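Local coordinates for protein KP6 killer toxin subunit alpha (Ustilago maydis, PDB 1KP6) that acts as the receptor-recognising subunit of a two-polypeptide, secreted killer toxin that is lethal to sensitive cells of the same or related fungal species, at residues A[13-18]-A[46-51]; A[19-24]-A[69-74]. All blocks are in the same frame, centred on the assembly; numbering follows the deposited sequence.

How the interactions relate
Both contacts belong to one antiparallel sheet, in which strand 14-19 runs between strands 50-53 and 71-76. Interaction 1 pairs the middle of that strand with 50-53 in the interior, its centre about 4 Å from that of the chain; interaction 2 pairs its end, and the loop that follows, with the edge strand 71-76, its centre about 13 Å from that of the chain. The chemistry changes accordingly: a stacked Trp-His pair with a directly bound carboxylate inside; at the surface, polar side chains joined by one bent direct bond and several waters. The disulfide Cys16-Cys74 links the two, and Trp17 O lies 3.0 Å from Ser73 N, a probable hydrogen bond between the strands.

Interaction 1 of 2, residues A[13-18]-A[46-51]; sequences KWECWC and ARAGHC
The imidazole of His50 lies flat against the indole of Trp17 in an offset stack, with the centroids of the Trp17 six-membered ring and the His50 ring 4.1 Å apart and the planes only 11° from parallel. The two side chains run side by side and point the same way; Trp17 CE3 sits over the middle of the imidazole, while His50 NE2 lies over the indole where its two rings join, 3.6 Å from Trp17 CD2. With its CG between the backbone N and the carbonyl carbon (chi1 60°), Trp17 brings the indole across to that ring. Ala48 O approaches the opposite face of the imidazole, 3.2 Å above the ring plane and toward its rim. At the ring's edge, Glu15 OE2 accepts a nearly straight hydrogen bond from His50 ND1 (2.7 Å), in the ring plane and on the anti lone pair, with the carboxylate turned 65° against the ring. Beneath these side chains, strands 14-19 and 50-53 of the antiparallel sheet meet at the hydrogen-bonded pair Cys16-Cys51: Cys16 N to Cys51 O is 2.7 Å and Cys51 N to Cys16 O 2.8 Å. Just before it, Gly49 and His50 form a G1 beta bulge opposite Asp45. Both imidazole nitrogens are engaged, since NE2 bonds Glu26, which fixes the ring's rotation; Glu15 OE2 also forms a salt bridge with Arg75. On the opposite sheet face, Cys16 and Cys51 pack on Phe61 of helix 58-67.

Interaction 2 of 2, residues A[19-24]-A[69-74]; sequences TAHGTG and NNNMSC
Thr19 and Asn71 form an antiparallel hydrogen-bonded pair, with Thr19 N to Asn71 O and Asn71 N to Thr19 O both at 2.8 Å. Their side chains share one face of the sheet and cross at a slant, bringing Thr19 OG1 to 3.2 Å from Asn71 CB. The Thr19 hydroxyl is placed between its backbone N and carbonyl carbon (chi1 55°), where it meets two waters. It donates to water 1, which in turn donates to Ala20 O and Asn71 OD1; water 2 donates to it and also hydrogen-bonds Ser73 OG at 2.7 Å. Thr19 CG2, the other branch, packs against that same serine oxygen. Here the beta structure gives way to loops: strand 14-19 runs out into the turn 20-24, closed by a Gly24 N to Ala20 O bond, while strand 71-76 follows a Schellman motif that ends helix 58-67 with Asn69, at positive phi, as its C-prime residue. His21 reaches back from the turn to this junction. Its ND1 donates to Asn71 OD1 over 2.9 Å, but the bond is bent (132°) and enters from above the amide plane, the ring and amide standing 78° apart. Asn71, a predicted N-glycosylation site, carries no sugar here. Across the ring, His21 CD2 comes to 2.9 Å from Asn69 O, and the Asn69 amide sits at the ring's edge, its plane steeply inclined to the imidazole. Water 3 ties the backbones together, accepting from His21 N and donating to Asn69 O.

Interaction 1 of 2, residues A[13-18]-A[46-51]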
loop_
_atom_site.group_PDB
_atom_site.type_symbol
_atom_site.label_atom_id
_atom_site.label_comp_id
_atom_site.label_asym_id
_atom_site.label_seq_id
_atom_site.Cartn_x
_atom_site.Cartn_y
_atom_site.Cartn_z
ATOM N N LYS A 13 -6.223 -8.034 -2.457
ATOM C CA LYS A 13 -5.457 -9.182 -1.981
ATOM C C LYS A 13 -4.251 -8.810 -1.118
ATOM O O LYS A 13 -3.687 -9.663 -0.444
ATOM C CB LYS A 13 -5.008 -10.024 -3.177
ATOM C CG LYS A 13 -6.176 -10.644 -3.925
ATOM C CD LYS A 13 -5.753 -11.258 -5.239
ATOM C CE LYS A 13 -6.975 -11.697 -6.034
ATOM N NZ LYS A 13 -6.620 -12.031 -7.439
ATOM N N TRP A 14 -3.864 -7.540 -1.137
ATOM C CA TRP A 14 -2.723 -7.068 -0.365
ATOM C C TRP A 14 -3.017 -5.726 0.277
ATOM O O TRP A 14 -3.696 -4.896 -0.315
ATOM C CB TRP A 14 -1.523 -6.883 -1.286
ATOM C CG TRP A 14 -1.094 -8.130 -1.957
ATOM C CD1 TRP A 14 -1.342 -8.501 -3.253
ATOM C CD2 TRP A 14 -0.358 -9.190 -1.367
ATOM N NE1 TRP A 14 -0.804 -9.741 -3.496
ATOM C CE2 TRP A 14 -0.191 -10.185 -2.355
ATOM C CE3 TRP A 14 0.183 -9.401 -0.096
ATOM C CZ2 TRP A 14 0.491 -11.368 -2.109
ATOM C CZ3 TRP A 14 0.860 -10.576 0.148
ATOM C CH2 TRP A 14 1.008 -11.547 -0.853
ATOM N N GLU A 15 -2.520 -5.532 1.492
ATOM C CA GLU A 15 -2.664 -4.270 2.206
ATOM C C GLU A 15 -1.249 -3.955 2.673
ATOM O O GLU A 15 -0.684 -4.698 3.484
ATOM C CB GLU A 15 -3.603 -4.418 3.406
ATOM C CG GLU A 15 -3.698 -3.180 4.295
ATOM C CD GLU A 15 -4.932 -3.179 5.177
ATOM O OE1 GLU A 15 -5.781 -4.084 5.043
ATOM O OE2 GLU A 15 -5.086 -2.253 5.992
ATOM N N CYS A 16 -0.667 -2.884 2.144
ATOM C CA CYS A 16 0.703 -2.510 2.489
ATOM C C CYS A 16 0.869 -1.067 2.963
ATOM O O CYS A 16 0.015 -0.214 2.694
ATOM C CB CYS A 16 1.609 -2.727 1.272
ATOM S SG CYS A 16 1.586 -4.385 0.518
ATOM N N TRP A 17 2.003 -0.782 3.612
ATOM C CA TRP A 17 2.307 0.563 4.089
ATOM C C TRP A 17 3.794 0.700 4.367
ATOM O O TRP A 17 4.487 -0.303 4.606
ATOM C CB TRP A 17 1.501 0.911 5.353
ATOM C CG TRP A 17 1.738 0.003 6.534
ATOM C CD1 TRP A 17 2.614 0.209 7.568
ATOM C CD2 TRP A 17 1.090 -1.251 6.799
ATOM N NE1 TRP A 17 2.555 -0.841 8.452
ATOM C CE2 TRP A 17 1.628 -1.750 8.010
ATOM C CE3 TRP A 17 0.107 -2.001 6.133
ATOM C CZ2 TRP A 17 1.215 -2.967 8.569
ATOM C CZ3 TRP A 17 -0.303 -3.213 6.691
ATOM C CH2 TRP A 17 0.252 -3.681 7.895
ATOM N N CYS A 18 4.296 1.927 4.269
ATOM C CA CYS A 18 5.705 2.198 4.555
ATOM C C CYS A 18 5.844 2.347 6.063
ATOM O O CYS A 18 4.932 2.861 6.723
ATOM C CB CYS A 18 6.177 3.495 3.903
ATOM S SG CYS A 18 6.000 3.608 2.093
ATOM N N ALA A 46 -7.560 6.047 3.398
ATOM C CA ALA A 46 -7.219 7.125 4.323
ATOM C C ALA A 46 -7.571 6.868 5.796
ATOM O O ALA A 46 -7.020 7.516 6.682
ATOM C CB ALA A 46 -7.836 8.431 3.853
ATOM N N ARG A 47 -8.497 5.943 6.066
ATOM C CA ARG A 47 -8.866 5.643 7.448
ATOM C C ARG A 47 -7.738 4.894 8.134
ATOM O O ARG A 47 -7.350 5.242 9.241
ATOM C CB ARG A 47 -10.171 4.849 7.515
ATOM C CG ARG A 47 -11.356 5.616 6.939
ATOM C CD ARG A 47 -12.647 4.845 7.075
ATOM N NE ARG A 47 -13.063 4.764 8.469
ATOM C CZ ARG A 47 -14.054 4.000 8.915
ATOM N NH1 ARG A 47 -14.746 3.223 8.079
ATOM N NH2 ARG A 47 -14.347 4.000 10.206
ATOM N N ALA A 48 -7.173 3.901 7.454
ATOM C CA ALA A 48 -6.072 3.119 8.018
ATOM C C ALA A 48 -4.715 3.670 7.620
ATOM O O ALA A 48 -3.717 3.346 8.251
ATOM C CB ALA A 48 -6.173 1.668 7.582
ATOM N N GLY A 49 -4.686 4.515 6.590
ATOM C CA GLY A 49 -3.436 5.069 6.099
ATOM C C GLY A 49 -2.653 3.966 5.408
ATOM O O GLY A 49 -1.422 3.950 5.466
ATOM N N HIS A 50 -3.365 3.051 4.740
ATOM C CA HIS A 50 -2.741 1.906 4.056
ATOM C C HIS A 50 -3.045 1.863 2.558
ATOM O O HIS A 50 -4.050 2.433 2.111
ATOM C CB HIS A 50 -3.205 0.582 4.692
ATOM C CG HIS A 50 -2.749 0.393 6.110
ATOM N ND1 HIS A 50 -3.183 -0.647 6.905
ATOM C CD2 HIS A 50 -1.864 1.091 6.862
ATOM C CE1 HIS A 50 -2.589 -0.584 8.081
ATOM N NE2 HIS A 50 -1.781 0.460 8.079
ATOM N N CYS A 51 -2.171 1.198 1.800
ATOM C CA CYS A 51 -2.330 1.041 0.348
ATOM C C CYS A 51 -2.796 -0.387 0.047
ATOM O O CYS A 51 -2.195 -1.357 0.508
ATOM C CB CYS A 51 -1.015 1.297 -0.386
ATOM S SG CYS A 51 -1.228 1.550 -2.179
#

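Interaction 2 of 2, residues A[19-24]-A[69-74]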
loop_
_atom_site.group_PDB
_atom_site.type_symbol
_atom_site.label_atom_id
_atom_site.label_comp_id
_atom_site.label_asym_id
_atom_site.label_seq_id
_atom_site.Cartn_x
_atom_site.Cartn_y
_atom_site.Cartn_z
ATOM N N THR A 19 6.990 1.917 6.593
ATOM C CA THR A 19 7.282 1.995 8.025
ATOM C C THR A 19 8.635 2.650 8.238
ATOM O O THR A 19 9.530 2.559 7.393
ATOM C CB THR A 19 7.330 0.594 8.672
ATOM O OG1 THR A 19 8.264 -0.217 7.957
ATOM C CG2 THR A 19 5.956 -0.072 8.650
ATOM N N ALA A 20 8.769 3.324 9.368
ATOM C CA ALA A 20 10.004 4.003 9.725
ATOM C C ALA A 20 11.093 3.032 10.174
ATOM O O ALA A 20 10.816 2.043 10.865
ATOM C CB ALA A 20 9.727 4.979 10.828
ATOM N N HIS A 21 12.328 3.284 9.757
ATOM C CA HIS A 21 13.446 2.448 10.192
ATOM C C HIS A 21 13.588 2.675 11.692
ATOM O O HIS A 21 13.260 3.751 12.188
ATOM C CB HIS A 21 14.763 2.912 9.557
ATOM C CG HIS A 21 14.959 2.463 8.145
ATOM N ND1 HIS A 21 14.646 1.191 7.714
ATOM C CD2 HIS A 21 15.453 3.115 7.065
ATOM C CE1 HIS A 21 14.937 1.081 6.428
ATOM N NE2 HIS A 21 15.428 2.234 6.012
ATOM N N GLY A 22 14.036 1.664 12.420
ATOM C CA GLY A 22 14.257 1.840 13.845
ATOM C C GLY A 22 13.070 1.756 14.769
ATOM O O GLY A 22 13.147 1.087 15.797
ATOM N N THR A 23 12.002 2.481 14.471
ATOM C CA THR A 23 10.825 2.426 15.324
ATOM C C THR A 23 9.759 1.476 14.795
ATOM O O THR A 23 8.940 0.962 15.562
ATOM C CB THR A 23 10.174 3.800 15.478
ATOM O OG1 THR A 23 9.844 4.324 14.180
ATOM C CG2 THR A 23 11.089 4.748 16.228
ATOM N N GLY A 24 9.747 1.283 13.478
ATOM C CA GLY A 24 8.743 0.437 12.865
ATOM C C GLY A 24 7.375 1.115 12.804
ATOM O O GLY A 24 6.376 0.463 12.535
ATOM N N ASN A 69 13.651 5.870 1.966
ATOM C CA ASN A 69 14.441 5.334 3.064
ATOM C C ASN A 69 13.577 4.770 4.179
ATOM O O ASN A 69 13.876 4.926 5.362
ATOM C CB ASN A 69 15.407 6.375 3.623
ATOM C CG ASN A 69 16.495 5.740 4.473
ATOM O OD1 ASN A 69 17.129 4.766 4.064
ATOM N ND2 ASN A 69 16.687 6.259 5.676
ATOM N N ASN A 70 12.523 4.067 3.786
ATOM C CA ASN A 70 11.593 3.454 4.722
ATOM C C ASN A 70 11.489 1.971 4.401
ATOM O O ASN A 70 11.903 1.519 3.330
ATOM C CB ASN A 70 10.190 4.060 4.553
ATOM C CG ASN A 70 10.128 5.532 4.914
ATOM O OD1 ASN A 70 10.808 5.999 5.836
ATOM N ND2 ASN A 70 9.294 6.268 4.202
ATOM N N ASN A 71 10.945 1.208 5.338
ATOM C CA ASN A 71 10.730 -0.214 5.119
ATOM C C ASN A 71 9.285 -0.346 4.670
ATOM O O ASN A 71 8.570 0.654 4.615
ATOM C CB ASN A 71 10.945 -1.002 6.405
ATOM C CG ASN A 71 12.407 -1.167 6.733
ATOM O OD1 ASN A 71 12.826 -1.007 7.884
ATOM N ND2 ASN A 71 13.212 -1.447 5.711
ATOM N N MET A 72 8.855 -1.563 4.356
ATOM C CA MET A 72 7.482 -1.821 3.915
ATOM C C MET A 72 6.929 -3.051 4.615
ATOM O O MET A 72 7.654 -4.033 4.802
ATOM C CB MET A 72 7.423 -2.060 2.396
ATOM C CG MET A 72 6.043 -2.463 1.883
ATOM S SD MET A 72 6.047 -3.012 0.153
ATOM C CE MET A 72 6.613 -4.690 0.284
ATOM N N SER A 73 5.673 -2.976 5.044
ATOM C CA SER A 73 4.993 -4.101 5.676
ATOM C C SER A 73 3.742 -4.369 4.876
ATOM O O SER A 73 3.090 -3.430 4.411
ATOM C CB SER A 73 4.580 -3.771 7.102
ATOM O OG SER A 73 5.702 -3.729 7.950
ATOM N N CYS A 74 3.424 -5.636 4.663
ATOM C CA CYS A 74 2.208 -5.978 3.944
ATOM C C CYS A 74 1.479 -7.085 4.671
ATOM O O CYS A 74 2.094 -7.867 5.397
ATOM C CB CYS A 74 2.507 -6.477 2.528
ATOM S SG CYS A 74 3.203 -5.286 1.342
HETATM O O HOH W 1 10.647 -0.716 9.967
HETATM O O HOH W 2 8.324 -2.992 8.039
HETATM O O HOH W 3 12.863 5.473 7.945
#